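Local coordinates for protein lysyl oxidase (Pichia pastoris, PDB 1W7C) that probably oxidises primary amines, including lysine side chains, to aldehydes, using copper and a topaquinone cofactor built from one of its own tyrosines, at residues 325-330 and 679-684. Numbering follows the deposited sequence.
Sequences TFKGER and NYFDSE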
loop_
_atom_site.group_PDB
_atom_site.type_symbol
_atom_site.label_atom_id
_atom_site.label_comp_id
_atom_site.label_asym_id
_atom_site.label_seq_id
_atom_site.Cartn_x
_atom_site.Cartn_y
_atom_site.Cartn_z
ATOM N N THR A 325 -15.824 12.132 13.688
ATOM C CA THR A 325 -17.087 12.267 12.985
ATOM C C THR A 325 -16.899 12.558 11.509
ATOM O O THR A 325 -15.925 13.200 11.115
ATOM C CB THR A 325 -17.934 13.414 13.601
ATOM O OG1 THR A 325 -17.320 14.679 13.345
ATOM C CG2 THR A 325 -18.099 13.180 15.115
ATOM N N PHE A 326 -17.846 12.104 10.705
ATOM C CA PHE A 326 -17.878 12.429 9.277
ATOM C C PHE A 326 -19.324 12.764 8.927
ATOM O O PHE A 326 -20.249 12.026 9.293
ATOM C CB PHE A 326 -17.331 11.286 8.416
ATOM C CG PHE A 326 -17.338 11.603 6.955
ATOM C CD1 PHE A 326 -18.190 10.966 6.078
ATOM C CD2 PHE A 326 -16.487 12.562 6.465
ATOM C CE1 PHE A 326 -18.197 11.305 4.711
ATOM C CE2 PHE A 326 -16.489 12.889 5.118
ATOM C CZ PHE A 326 -17.345 12.247 4.234
ATOM N N LYS A 327 -19.518 13.906 8.287
ATOM C CA LYS A 327 -20.853 14.422 7.952
ATOM C C LYS A 327 -21.804 14.353 9.138
ATOM O O LYS A 327 -22.961 13.933 9.013
ATOM C CB LYS A 327 -21.391 13.746 6.683
ATOM C CG LYS A 327 -20.582 14.139 5.456
ATOM C CD LYS A 327 -21.195 13.644 4.153
ATOM C CE LYS A 327 -20.459 14.255 2.954
ATOM N NZ LYS A 327 -20.802 15.700 2.804
ATOM N N GLY A 328 -21.293 14.743 10.300
ATOM C CA GLY A 328 -22.124 14.922 11.489
ATOM C C GLY A 328 -22.433 13.670 12.290
ATOM O O GLY A 328 -23.194 13.739 13.238
ATOM N N GLU A 329 -21.853 12.533 11.911
ATOM C CA GLU A 329 -22.066 11.307 12.643
ATOM C C GLU A 329 -20.737 10.741 13.128
ATOM O O GLU A 329 -19.779 10.651 12.354
ATOM C CB GLU A 329 -22.761 10.245 11.765
ATOM C CG GLU A 329 -24.133 10.668 11.224
ATOM C CD GLU A 329 -24.808 9.535 10.467
ATOM O OE1 GLU A 329 -24.597 9.412 9.257
ATOM O OE2 GLU A 329 -25.504 8.708 11.093
ATOM N N ARG A 330 -20.678 10.320 14.392
ATOM C CA ARG A 330 -19.505 9.645 14.901
ATOM C C ARG A 330 -19.366 8.283 14.225
ATOM O O ARG A 330 -20.306 7.506 14.213
ATOM C CB ARG A 330 -19.636 9.407 16.402
ATOM C CG ARG A 330 -18.466 8.728 17.019
ATOM C CD ARG A 330 -18.627 8.422 18.515
ATOM N NE ARG A 330 -18.938 9.679 19.192
ATOM C CZ ARG A 330 -20.129 10.075 19.651
ATOM N NH1 ARG A 330 -21.152 9.246 19.736
ATOM N NH2 ARG A 330 -20.252 11.318 20.086
ATOM N N ASN A 679 -21.749 0.355 2.395
ATOM C CA ASN A 679 -23.191 0.511 2.599
ATOM C C ASN A 679 -23.557 1.464 3.735
ATOM O O ASN A 679 -24.654 1.439 4.252
ATOM C CB ASN A 679 -23.860 -0.869 2.761
ATOM C CG ASN A 679 -23.731 -1.697 1.528
ATOM O OD1 ASN A 679 -23.700 -1.186 0.407
ATOM N ND2 ASN A 679 -23.696 -3.003 1.720
ATOM N N TYR A 680 -22.614 2.325 4.101
ATOM C CA TYR A 680 -22.785 3.254 5.204
ATOM C C TYR A 680 -23.709 4.405 4.774
ATOM O O TYR A 680 -24.431 4.971 5.595
ATOM C CB TYR A 680 -21.416 3.789 5.641
ATOM C CG TYR A 680 -21.482 4.729 6.813
ATOM C CD1 TYR A 680 -21.700 4.249 8.087
ATOM C CD2 TYR A 680 -21.312 6.110 6.640
ATOM C CE1 TYR A 680 -21.775 5.092 9.157
ATOM C CE2 TYR A 680 -21.378 6.945 7.695
ATOM C CZ TYR A 680 -21.607 6.455 8.949
ATOM O OH TYR A 680 -21.692 7.353 9.975
ATOM N N PHE A 681 -23.655 4.756 3.496
ATOM C CA PHE A 681 -24.571 5.659 2.833
ATOM C C PHE A 681 -25.330 4.902 1.739
ATOM O O PHE A 681 -25.086 3.721 1.500
ATOM C CB PHE A 681 -23.796 6.837 2.237
ATOM C CG PHE A 681 -22.994 7.652 3.240
ATOM C CD1 PHE A 681 -23.613 8.402 4.237
ATOM C CD2 PHE A 681 -21.602 7.756 3.111
ATOM C CE1 PHE A 681 -22.866 9.155 5.112
ATOM C CE2 PHE A 681 -20.855 8.555 3.982
ATOM C CZ PHE A 681 -21.490 9.257 4.959
ATOM N N ASP A 682 -26.194 5.600 1.018
ATOM C CA ASP A 682 -26.796 5.078 -0.186
ATOM C C ASP A 682 -25.886 5.171 -1.414
ATOM O O ASP A 682 -26.136 4.507 -2.417
ATOM C CB ASP A 682 -28.096 5.831 -0.492
ATOM C CG ASP A 682 -29.201 5.540 0.479
ATOM O OD1 ASP A 682 -29.107 4.576 1.262
ATOM O OD2 ASP A 682 -30.239 6.246 0.444
ATOM N N SER A 683 -24.860 5.998 -1.327
ATOM C CA SER A 683 -23.980 6.278 -2.436
ATOM C C SER A 683 -22.621 6.749 -1.907
ATOM O O SER A 683 -22.439 7.012 -0.711
ATOM C CB SER A 683 -24.606 7.347 -3.338
ATOM O OG SER A 683 -24.797 8.551 -2.613
ATOM N N GLU A 684 -21.699 6.908 -2.838
ATOM C CA GLU A 684 -20.345 7.376 -2.555
ATOM C C GLU A 684 -20.390 8.897 -2.295
ATOM O O GLU A 684 -20.935 9.682 -3.079
ATOM C CB GLU A 684 -19.485 6.991 -3.745
ATOM C CG GLU A 684 -18.008 7.261 -3.615
ATOM C CD GLU A 684 -17.645 8.701 -3.918
ATOM O OE1 GLU A 684 -18.068 9.249 -4.979
ATOM O OE2 GLU A 684 -16.907 9.281 -3.102
HETATM O O HOH W 1 -21.454 9.775 8.726
HETATM O O HOH W 2 -22.044 6.333 12.550
#
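F326 meets F681 where the tip of a β-hairpin with a two-residue loop (2:2), closed by a type I' turn from F326 to E329, reaches the loop 679-684 of the copper amine oxidase enzyme domain. The two rings touch edge to edge, F326 CD1 lying 3.9 Å from F681 CZ, and the side chains cross at about a right angle. With its CG anti to the backbone N (chi1 -179°), F326 reaches from the end of its strand to the loop. One face of its ring carries K327 CG, 3.8 Å above the plane and offset toward the rim, while Y680 CD2 sits 3.5 Å above the centre of the F681 ring. Replacing F326 by an alanine would probably open a gap beside the F681 edge and leave K327 CG without the ring face it lies against. K327 itself only skirts F681 with CD; in the conformer described here, its amino group leads away to D306 and D688. K327 and G328 both take the positive phi of the turn. E329 then runs past Y680 in the opposite direction, its CB 3.6 Å from Y680 OH and its carboxylate tilted 30° from the tyrosine ring. R570 ties the two together from outside, forming a salt bridge with E329 OE1 and hydrogen-bonding Y680 O through NE. No direct hydrogen bond joins the segments; water does the work. Water 1 sits 2.6 Å from F326 O and 2.7 Å from Y680 OH, with E329 OE1 also near. The R330 side chain turns away to D323 and D73, close to the calcium ligand D499, but its backbone stays engaged: water 2 donates to R330 O at 2.7 Å and hydrogen-bonds Y680 OH at 2.8 Å.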